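Local coordinates for protein kojibiose phosphorylase (Gut metagenome, PDB 6W0P) that is a phosphorylase-type member of glycoside hydrolase family 65, with an N-terminal domain, a helical central catalytic domain and a small C-terminal domain, at residues Ile302-Ser307 against Lys698-Tyr703; Asp308-Gly313 against Phe647-Asp652. One frame throughout, in Å; residues are numbered along the deposited sequence.

Interaction 1: residues Ile302-Ser307 against Lys698-Tyr703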
ATOM      1  N   ILE A 302     -28.407   4.397 -34.222  1.00 27.90           N
ATOM      2  CA  ILE A 302     -28.572   2.932 -34.409  1.00 27.83           C
ATOM      3  C   ILE A 302     -30.046   2.578 -34.221  1.00 28.11           C
ATOM      4  O   ILE A 302     -30.614   3.003 -33.212  1.00 28.13           O
ATOM      5  CB  ILE A 302     -27.668   2.160 -33.441  1.00 27.65           C
ATOM      6  CG1 ILE A 302     -26.198   2.419 -33.741  1.00 27.52           C
ATOM      7  CG2 ILE A 302     -28.009   0.679 -33.446  1.00 27.56           C
ATOM      8  CD1 ILE A 302     -25.307   1.615 -32.872  1.00 28.21           C
ATOM      9  N   LEU A 303     -30.633   1.855 -35.175  1.00 28.52           N
ATOM     10  CA  LEU A 303     -32.026   1.373 -35.080  1.00 30.14           C
ATOM     11  C   LEU A 303     -31.977  -0.078 -34.629  1.00 31.27           C
ATOM     12  O   LEU A 303     -31.146  -0.825 -35.148  1.00 30.89           O
ATOM     13  CB  LEU A 303     -32.736   1.469 -36.428  1.00 30.66           C
ATOM     14  CG  LEU A 303     -32.936   2.861 -37.017  1.00 30.65           C
ATOM     15  CD1 LEU A 303     -33.702   2.762 -38.335  1.00 31.43           C
ATOM     16  CD2 LEU A 303     -33.702   3.731 -36.060  1.00 30.92           C
ATOM     17  N   ILE A 304     -32.861  -0.448 -33.711  1.00 32.65           N
ATOM     18  CA  ILE A 304     -33.033  -1.851 -33.259  1.00 33.76           C
ATOM     19  C   ILE A 304     -34.520  -2.155 -33.312  1.00 35.38           C
ATOM     20  O   ILE A 304     -35.300  -1.418 -32.643  1.00 36.94           O
ATOM     21  CB  ILE A 304     -32.427  -2.059 -31.860  1.00 34.16           C
ATOM     22  CG1 ILE A 304     -30.904  -1.859 -31.903  1.00 34.57           C
ATOM     23  CG2 ILE A 304     -32.819  -3.435 -31.334  1.00 34.59           C
ATOM     24  CD1 ILE A 304     -30.195  -2.028 -30.587  1.00 34.82           C
ATOM     25  N   ASP A 305     -34.891  -3.186 -34.080  1.00 36.17           N
ATOM     26  CA  ASP A 305     -36.293  -3.649 -34.213  1.00 36.54           C
ATOM     27  C   ASP A 305     -36.416  -4.979 -33.473  1.00 35.88           C
ATOM     28  O   ASP A 305     -35.553  -5.836 -33.674  1.00 34.90           O
ATOM     29  CB  ASP A 305     -36.712  -3.762 -35.677  1.00 38.38           C
ATOM     30  CG  ASP A 305     -38.177  -4.101 -35.860  1.00 38.83           C
ATOM     31  OD1 ASP A 305     -39.019  -3.259 -35.524  1.00 41.51           O
ATOM     32  OD2 ASP A 305     -38.461  -5.228 -36.269  1.00 41.01           O
ATOM     33  N   GLY A 306     -37.453  -5.127 -32.651  1.00 35.36           N
ATOM     34  CA  GLY A 306     -37.740  -6.378 -31.927  1.00 36.20           C
ATOM     35  C   GLY A 306     -37.363  -6.283 -30.461  1.00 37.03           C
ATOM     36  O   GLY A 306     -37.631  -7.264 -29.744  1.00 38.03           O
ATOM     37  N   SER A 307     -36.799  -5.146 -30.014  1.00 35.64           N
ATOM     38  CA  SER A 307     -36.435  -4.893 -28.595  1.00 35.54           C
ATOM     39  C   SER A 307     -36.505  -3.393 -28.286  1.00 35.24           C
ATOM     40  O   SER A 307     -35.520  -2.709 -28.517  1.00 35.08           O
ATOM     41  CB  SER A 307     -35.088  -5.449 -28.246  1.00 34.62           C
ATOM     42  OG  SER A 307     -34.736  -5.063 -26.925  1.00 34.73           O
ATOM     43  N   LYS A 698     -30.000 -12.566 -31.707  1.00 41.31           N
ATOM     44  CA  LYS A 698     -31.173 -13.494 -31.700  1.00 44.36           C
ATOM     45  C   LYS A 698     -32.439 -12.720 -31.319  1.00 41.69           C
ATOM     46  O   LYS A 698     -33.480 -13.024 -31.862  1.00 42.03           O
ATOM     47  CB  LYS A 698     -30.928 -14.716 -30.788  1.00 47.49           C
ATOM     48  CG  LYS A 698     -31.424 -14.620 -29.347  1.00 50.68           C
ATOM     49  CD  LYS A 698     -30.466 -15.191 -28.307  1.00 53.41           C
ATOM     50  CE  LYS A 698     -30.932 -14.968 -26.877  1.00 55.85           C
ATOM     51  NZ  LYS A 698     -29.803 -15.012 -25.912  1.00 56.13           N
ATOM     52  N   ASN A 699     -32.300 -11.701 -30.477  1.00 40.70           N
ATOM     53  CA  ASN A 699     -33.401 -10.870 -29.926  1.00 39.82           C
ATOM     54  C   ASN A 699     -33.873  -9.792 -30.908  1.00 38.40           C
ATOM     55  O   ASN A 699     -34.877  -9.128 -30.585  1.00 39.53           O
ATOM     56  CB  ASN A 699     -32.949 -10.191 -28.630  1.00 39.77           C
ATOM     57  CG  ASN A 699     -32.540 -11.205 -27.581  1.00 40.29           C
ATOM     58  OD1 ASN A 699     -33.262 -12.168 -27.332  1.00 39.78           O
ATOM     59  ND2 ASN A 699     -31.381 -11.008 -26.981  1.00 40.17           N
ATOM     60  N   TRP A 700     -33.174  -9.538 -32.014  1.00 36.57           N
ATOM     61  CA  TRP A 700     -33.528  -8.407 -32.919  1.00 35.89           C
ATOM     62  C   TRP A 700     -33.933  -8.930 -34.305  1.00 36.38           C
ATOM     63  O   TRP A 700     -33.149  -9.688 -34.911  1.00 35.08           O
ATOM     64  CB  TRP A 700     -32.381  -7.398 -33.065  1.00 34.66           C
ATOM     65  CG  TRP A 700     -31.797  -6.840 -31.803  1.00 34.25           C
ATOM     66  CD1 TRP A 700     -32.400  -6.730 -30.590  1.00 33.89           C
ATOM     67  CD2 TRP A 700     -30.488  -6.258 -31.653  1.00 33.79           C
ATOM     68  NE1 TRP A 700     -31.541  -6.172 -29.688  1.00 33.72           N
ATOM     69  CE2 TRP A 700     -30.364  -5.862 -30.307  1.00 33.76           C
ATOM     70  CE3 TRP A 700     -29.411  -6.043 -32.514  1.00 33.24           C
ATOM     71  CZ2 TRP A 700     -29.215  -5.250 -29.803  1.00 33.74           C
ATOM     72  CZ3 TRP A 700     -28.270  -5.457 -32.016  1.00 34.05           C
ATOM     73  CH2 TRP A 700     -28.165  -5.077 -30.670  1.00 33.63           C
ATOM     74  N   ASN A 701     -35.050  -8.426 -34.830  1.00 37.13           N
ATOM     75  CA  ASN A 701     -35.509  -8.642 -36.233  1.00 37.57           C
ATOM     76  C   ASN A 701     -34.496  -8.003 -37.180  1.00 35.98           C
ATOM     77  O   ASN A 701     -34.043  -8.674 -38.081  1.00 36.34           O
ATOM     78  CB  ASN A 701     -36.900  -8.053 -36.474  1.00 39.47           C
ATOM     79  CG  ASN A 701     -37.941  -8.712 -35.598  1.00 41.10           C
ATOM     80  OD1 ASN A 701     -37.855  -9.925 -35.370  1.00 42.56           O
ATOM     81  ND2 ASN A 701     -38.893  -7.928 -35.093  1.00 41.94           N
ATOM     82  N   TYR A 702     -34.102  -6.766 -36.923  1.00 34.43           N
ATOM     83  CA  TYR A 702     -33.017  -6.090 -37.658  1.00 33.82           C
ATOM     84  C   TYR A 702     -32.327  -5.108 -36.723  1.00 33.31           C
ATOM     85  O   TYR A 702     -32.890  -4.748 -35.677  1.00 34.10           O
ATOM     86  CB  TYR A 702     -33.554  -5.462 -38.947  1.00 34.44           C
ATOM     87  CG  TYR A 702     -34.423  -4.229 -38.851  1.00 35.06           C
ATOM     88  CD1 TYR A 702     -33.879  -2.984 -38.547  1.00 35.13           C
ATOM     89  CD2 TYR A 702     -35.785  -4.279 -39.158  1.00 35.55           C
ATOM     90  CE1 TYR A 702     -34.670  -1.843 -38.485  1.00 35.48           C
ATOM     91  CE2 TYR A 702     -36.585  -3.145 -39.124  1.00 35.09           C
ATOM     92  CZ  TYR A 702     -36.021  -1.927 -38.787  1.00 36.20           C
ATOM     93  OH  TYR A 702     -36.780  -0.795 -38.769  1.00 38.96           O
ATOM     94  N   TYR A 703     -31.114  -4.710 -37.088  1.00 32.08           N
ATOM     95  CA  TYR A 703     -30.432  -3.528 -36.525  1.00 31.24           C
ATOM     96  C   TYR A 703     -29.839  -2.741 -37.688  1.00 31.07           C
ATOM     97  O   TYR A 703     -29.585  -3.318 -38.787  1.00 30.87           O
ATOM     98  CB  TYR A 703     -29.362  -3.921 -35.503  1.00 30.91           C
ATOM     99  CG  TYR A 703     -28.278  -4.813 -36.041  1.00 31.41           C
ATOM    100  CD1 TYR A 703     -28.409  -6.189 -36.046  1.00 31.62           C
ATOM    101  CD2 TYR A 703     -27.099  -4.278 -36.532  1.00 31.83           C
ATOM    102  CE1 TYR A 703     -27.410  -7.006 -36.556  1.00 32.05           C
ATOM    103  CE2 TYR A 703     -26.079  -5.078 -37.021  1.00 31.43           C
ATOM    104  CZ  TYR A 703     -26.237  -6.448 -37.038  1.00 31.53           C
ATOM    105  OH  TYR A 703     -25.235  -7.229 -37.528  1.00 31.77           O
TER

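Interaction 2: residues Asp308-Gly313 against Phe647-Asp652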
ATOM      1  N   ASP A 308     -37.662  -2.916 -27.830  1.00 35.76           N
ATOM      2  CA  ASP A 308     -37.895  -1.510 -27.419  1.00 36.53           C
ATOM      3  C   ASP A 308     -36.874  -1.160 -26.342  1.00 34.98           C
ATOM      4  O   ASP A 308     -36.404  -0.007 -26.320  1.00 34.42           O
ATOM      5  CB  ASP A 308     -39.328  -1.301 -26.919  1.00 38.64           C
ATOM      6  CG  ASP A 308     -40.383  -1.547 -27.991  1.00 40.73           C
ATOM      7  OD1 ASP A 308     -40.075  -1.350 -29.193  1.00 40.74           O
ATOM      8  OD2 ASP A 308     -41.509  -1.904 -27.612  1.00 43.08           O
ATOM      9  N   SER A 309     -36.552  -2.137 -25.493  1.00 34.16           N
ATOM     10  CA  SER A 309     -35.599  -2.000 -24.369  1.00 33.37           C
ATOM     11  C   SER A 309     -34.196  -1.703 -24.925  1.00 32.20           C
ATOM     12  O   SER A 309     -33.516  -0.769 -24.425  1.00 32.81           O
ATOM     13  CB  SER A 309     -35.618  -3.228 -23.531  1.00 34.00           C
ATOM     14  OG  SER A 309     -34.502  -3.204 -22.642  1.00 36.28           O
ATOM     15  N   ASP A 310     -33.778  -2.415 -25.968  1.00 30.79           N
ATOM     16  CA  ASP A 310     -32.433  -2.210 -26.567  1.00 30.82           C
ATOM     17  C   ASP A 310     -32.465  -0.936 -27.414  1.00 29.52           C
ATOM     18  O   ASP A 310     -31.455  -0.249 -27.482  1.00 28.89           O
ATOM     19  CB  ASP A 310     -31.964  -3.446 -27.331  1.00 31.65           C
ATOM     20  CG  ASP A 310     -31.344  -4.519 -26.456  1.00 32.24           C
ATOM     21  OD1 ASP A 310     -30.837  -4.170 -25.378  1.00 33.04           O
ATOM     22  OD2 ASP A 310     -31.324  -5.679 -26.889  1.00 33.20           O
ATOM     23  N   GLN A 311     -33.579  -0.642 -28.066  1.00 29.16           N
ATOM     24  CA  GLN A 311     -33.671   0.576 -28.907  1.00 29.18           C
ATOM     25  C   GLN A 311     -33.486   1.792 -27.991  1.00 28.50           C
ATOM     26  O   GLN A 311     -32.718   2.691 -28.357  1.00 28.73           O
ATOM     27  CB  GLN A 311     -34.982   0.638 -29.698  1.00 29.23           C
ATOM     28  CG  GLN A 311     -35.137   1.948 -30.456  1.00 28.88           C
ATOM     29  CD  GLN A 311     -34.112   2.116 -31.550  1.00 28.95           C
ATOM     30  OE1 GLN A 311     -34.385   1.776 -32.701  1.00 29.71           O
ATOM     31  NE2 GLN A 311     -32.928   2.616 -31.213  1.00 27.52           N
ATOM     32  N   GLN A 312     -34.170   1.822 -26.845  1.00 28.27           N
ATOM     33  CA  GLN A 312     -34.027   2.928 -25.865  1.00 27.72           C
ATOM     34  C   GLN A 312     -32.586   2.945 -25.373  1.00 26.99           C
ATOM     35  O   GLN A 312     -31.989   4.022 -25.368  1.00 28.11           O
ATOM     36  CB  GLN A 312     -34.977   2.795 -24.674  1.00 27.75           C
ATOM     37  CG  GLN A 312     -34.809   3.902 -23.636  1.00 27.66           C
ATOM     38  CD  GLN A 312     -35.813   3.730 -22.518  1.00 28.67           C
ATOM     39  OE1 GLN A 312     -35.954   2.634 -21.967  1.00 28.74           O
ATOM     40  NE2 GLN A 312     -36.546   4.797 -22.194  1.00 28.59           N
ATOM     41  N   GLY A 313     -32.058   1.800 -24.955  1.00 26.73           N
ATOM     42  CA  GLY A 313     -30.699   1.708 -24.391  1.00 26.56           C
ATOM     43  C   GLY A 313     -29.670   2.261 -25.353  1.00 26.90           C
ATOM     44  O   GLY A 313     -28.921   3.224 -24.964  1.00 27.26           O
ATOM     45  N   PHE A 647     -27.065  -7.411 -21.525  1.00 32.30           N
ATOM     46  CA  PHE A 647     -27.680  -6.122 -21.113  1.00 33.26           C
ATOM     47  C   PHE A 647     -26.747  -4.938 -21.431  1.00 32.46           C
ATOM     48  O   PHE A 647     -26.807  -3.920 -20.724  1.00 33.21           O
ATOM     49  CB  PHE A 647     -28.044  -6.174 -19.627  1.00 34.75           C
ATOM     50  CG  PHE A 647     -26.942  -6.667 -18.726  1.00 35.56           C
ATOM     51  CD1 PHE A 647     -25.995  -5.798 -18.229  1.00 34.98           C
ATOM     52  CD2 PHE A 647     -26.860  -8.015 -18.393  1.00 37.32           C
ATOM     53  CE1 PHE A 647     -24.980  -6.251 -17.405  1.00 36.37           C
ATOM     54  CE2 PHE A 647     -25.844  -8.471 -17.571  1.00 37.32           C
ATOM     55  CZ  PHE A 647     -24.900  -7.586 -17.083  1.00 37.07           C
ATOM     56  N   ALA A 648     -25.940  -5.035 -22.484  1.00 31.39           N
ATOM     57  CA  ALA A 648     -24.928  -4.021 -22.859  1.00 31.53           C
ATOM     58  C   ALA A 648     -25.539  -2.608 -22.926  1.00 31.04           C
ATOM     59  O   ALA A 648     -24.845  -1.697 -22.521  1.00 31.05           O
ATOM     60  CB  ALA A 648     -24.299  -4.389 -24.182  1.00 31.47           C
ATOM     61  N   THR A 649     -26.772  -2.434 -23.428  1.00 30.92           N
ATOM     62  CA  THR A 649     -27.405  -1.100 -23.615  1.00 30.59           C
ATOM     63  C   THR A 649     -28.089  -0.613 -22.331  1.00 30.87           C
ATOM     64  O   THR A 649     -28.519   0.582 -22.347  1.00 31.00           O
ATOM     65  CB  THR A 649     -28.417  -1.069 -24.762  1.00 30.70           C
ATOM     66  OG1 THR A 649     -29.611  -1.748 -24.365  1.00 30.88           O
ATOM     67  CG2 THR A 649     -27.873  -1.683 -26.036  1.00 31.62           C
ATOM     68  N   ARG A 650     -28.172  -1.459 -21.285  1.00 30.39           N
ATOM     69  CA  ARG A 650     -29.029  -1.242 -20.084  1.00 30.71           C
ATOM     70  C   ARG A 650     -28.208  -1.128 -18.787  1.00 30.40           C
ATOM     71  O   ARG A 650     -28.827  -1.007 -17.718  1.00 30.05           O
ATOM     72  CB  ARG A 650     -30.027  -2.402 -19.923  1.00 30.94           C
ATOM     73  CG  ARG A 650     -30.894  -2.671 -21.143  1.00 31.06           C
ATOM     74  CD  ARG A 650     -31.732  -1.467 -21.543  1.00 31.07           C
ATOM     75  NE  ARG A 650     -32.577  -1.026 -20.443  1.00 30.69           N
ATOM     76  CZ  ARG A 650     -33.571  -0.166 -20.564  1.00 30.48           C
ATOM     77  NH1 ARG A 650     -33.871   0.342 -21.754  1.00 29.78           N
ATOM     78  NH2 ARG A 650     -34.265   0.177 -19.481  1.00 30.75           N
ATOM     79  N   LEU A 651     -26.882  -1.177 -18.829  1.00 30.30           N
ATOM     80  CA  LEU A 651     -26.115  -1.313 -17.575  1.00 31.15           C
ATOM     81  C   LEU A 651     -26.479  -0.167 -16.625  1.00 31.53           C
ATOM     82  O   LEU A 651     -26.743  -0.463 -15.434  1.00 32.19           O
ATOM     83  CB  LEU A 651     -24.612  -1.360 -17.853  1.00 31.86           C
ATOM     84  CG  LEU A 651     -23.771  -1.752 -16.635  1.00 32.46           C
ATOM     85  CD1 LEU A 651     -22.673  -2.720 -17.029  1.00 33.05           C
ATOM     86  CD2 LEU A 651     -23.156  -0.528 -15.968  1.00 32.96           C
ATOM     87  N   ASP A 652     -26.509   1.085 -17.107  1.00 31.05           N
ATOM     88  CA  ASP A 652     -26.893   2.262 -16.266  1.00 30.41           C
ATOM     89  C   ASP A 652     -28.426   2.372 -16.107  1.00 30.94           C
ATOM     90  O   ASP A 652     -28.902   2.549 -14.955  1.00 30.65           O
ATOM     91  CB  ASP A 652     -26.255   3.538 -16.808  1.00 29.77           C
ATOM     92  CG  ASP A 652     -24.761   3.517 -16.560  1.00 29.52           C
ATOM     93  OD1 ASP A 652     -24.364   3.306 -15.382  1.00 30.36           O
ATOM     94  OD2 ASP A 652     -24.012   3.651 -17.524  1.00 28.19           O
TER
HETATM   95  O   HOH W   1     -28.428  -4.589 -24.047  1.00 32.32           O
HETATM   96  O   HOH W   2     -36.727   1.538 -19.680  1.00 33.03           O

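Interaction 1: residues Ile302-Ser307 against Lys698-Tyr703
I304 lays its CG2 methyl over one face of the W700 indole, a CH-pi contact that belongs to the apolar part of the pairing. CG2 lies 3.3 Å from the centroid of the five-membered ring of W700, only 7° off the ring normal. With CG2 anti to the backbone N (chi1 -65°), the other branch is left to run along the indole, and I304 CD1 comes to 3.5 Å from W700 CZ2 on the six-membered ring. The adjoining D305 repeats the theme on the other face of the sheet: its CB sits over the centre of the Y702 ring, with the carboxylate turned little from the ring plane. From there D305 OD2 takes a hydrogen bond of 3.0 Å from N701 ND2; the donor comes from above the carboxylate plane, whereas the acceptor lies in the amide plane of N701, the two planes being 48° apart. Backbone bonds bracket this residue. D305 N donates nearly straight to Y702 O at 3.0 Å. N701 N donates to D305 O at 2.9 Å, in a bent bond. I304 and Y703 form an antiparallel non-hydrogen-bonded pair with a CA-CA separation of 4.5 Å, and Y703 CA makes a CA-H...O contact with L303 O. The pairing thus adds strand 303-305 as the outer strand of the C-terminal antiparallel sheet, next to 702-709. Helix 308-324 follows at once, S307 OG capping D310 N, while helix 666-680 packs on W700 through I676 and on Y703 through F680.

Interaction 2: residues Asp308-Gly313 against Phe647-Asp652
R650 folds back on itself, with chi1, chi2 and chi3 all near -57°, and the curled chain delivers its guanidinium to the first turn of helix 308-324. Q312 meets it with a chain extended beyond CG; its NE2 is hydrogen-bonded to the backbone O of R15, and OE1 faces the guanidinium edge. The amide and guanidinium planes are 42° apart, yet R650 NH1 donates almost straight to Q312 OE1 (3.1 Å, 170° at the hydrogen), in the plane of its own group. The same nitrogen also donates to S309 O at 2.9 Å, a more bent bond with the acceptor tilted out of that plane. S309 OG stands over one guanidinium face, 3.4 Å from R650 CD. Beside this, T649 OG1 donates to D310 OD1 (2.9 Å) on the anti side, somewhat out of the carboxylate plane. A water also links D310 OD1, to which it donates, with the backbone N of T649, from which it accepts. Close approach is possible because G313 carries no side chain: its CA comes to 3.2 Å from T649 O.

NH1 of R650 is therefore held by two neutral oxygens, while NE forms a salt bridge with D654, so the buried positive charge has its acidic partner on the loop side. S309 O serves two donors, G313 N and R650 NH1. D310 divides its carboxylate, OD1 facing T649 and the water and OD2 bonded to W700. Such sharing probably favours the ionised form of D310 and fixes the rotation of both charged groups.

The centres of interactions 1 and 2 are about 12 Å apart, on the same side of the chain's centre, and their first segments are consecutive: strand 303-305 runs into helix 308-324. Their second segments come in reverse order, 647-652 preceding 698-703, so the inner pair falls within the span that the outer pair closes. Helix 308-324 joins the two sites directly, through W700 NE1 to D310 OD2 (2.8 Å) and I304 N to Q311 OE1 (2.9 Å), both probable hydrogen bonds. Together the two contacts tie the strand-to-helix junction to the C-terminal sheet at interaction 1 and to a loop of the central catalytic domain at interaction 2.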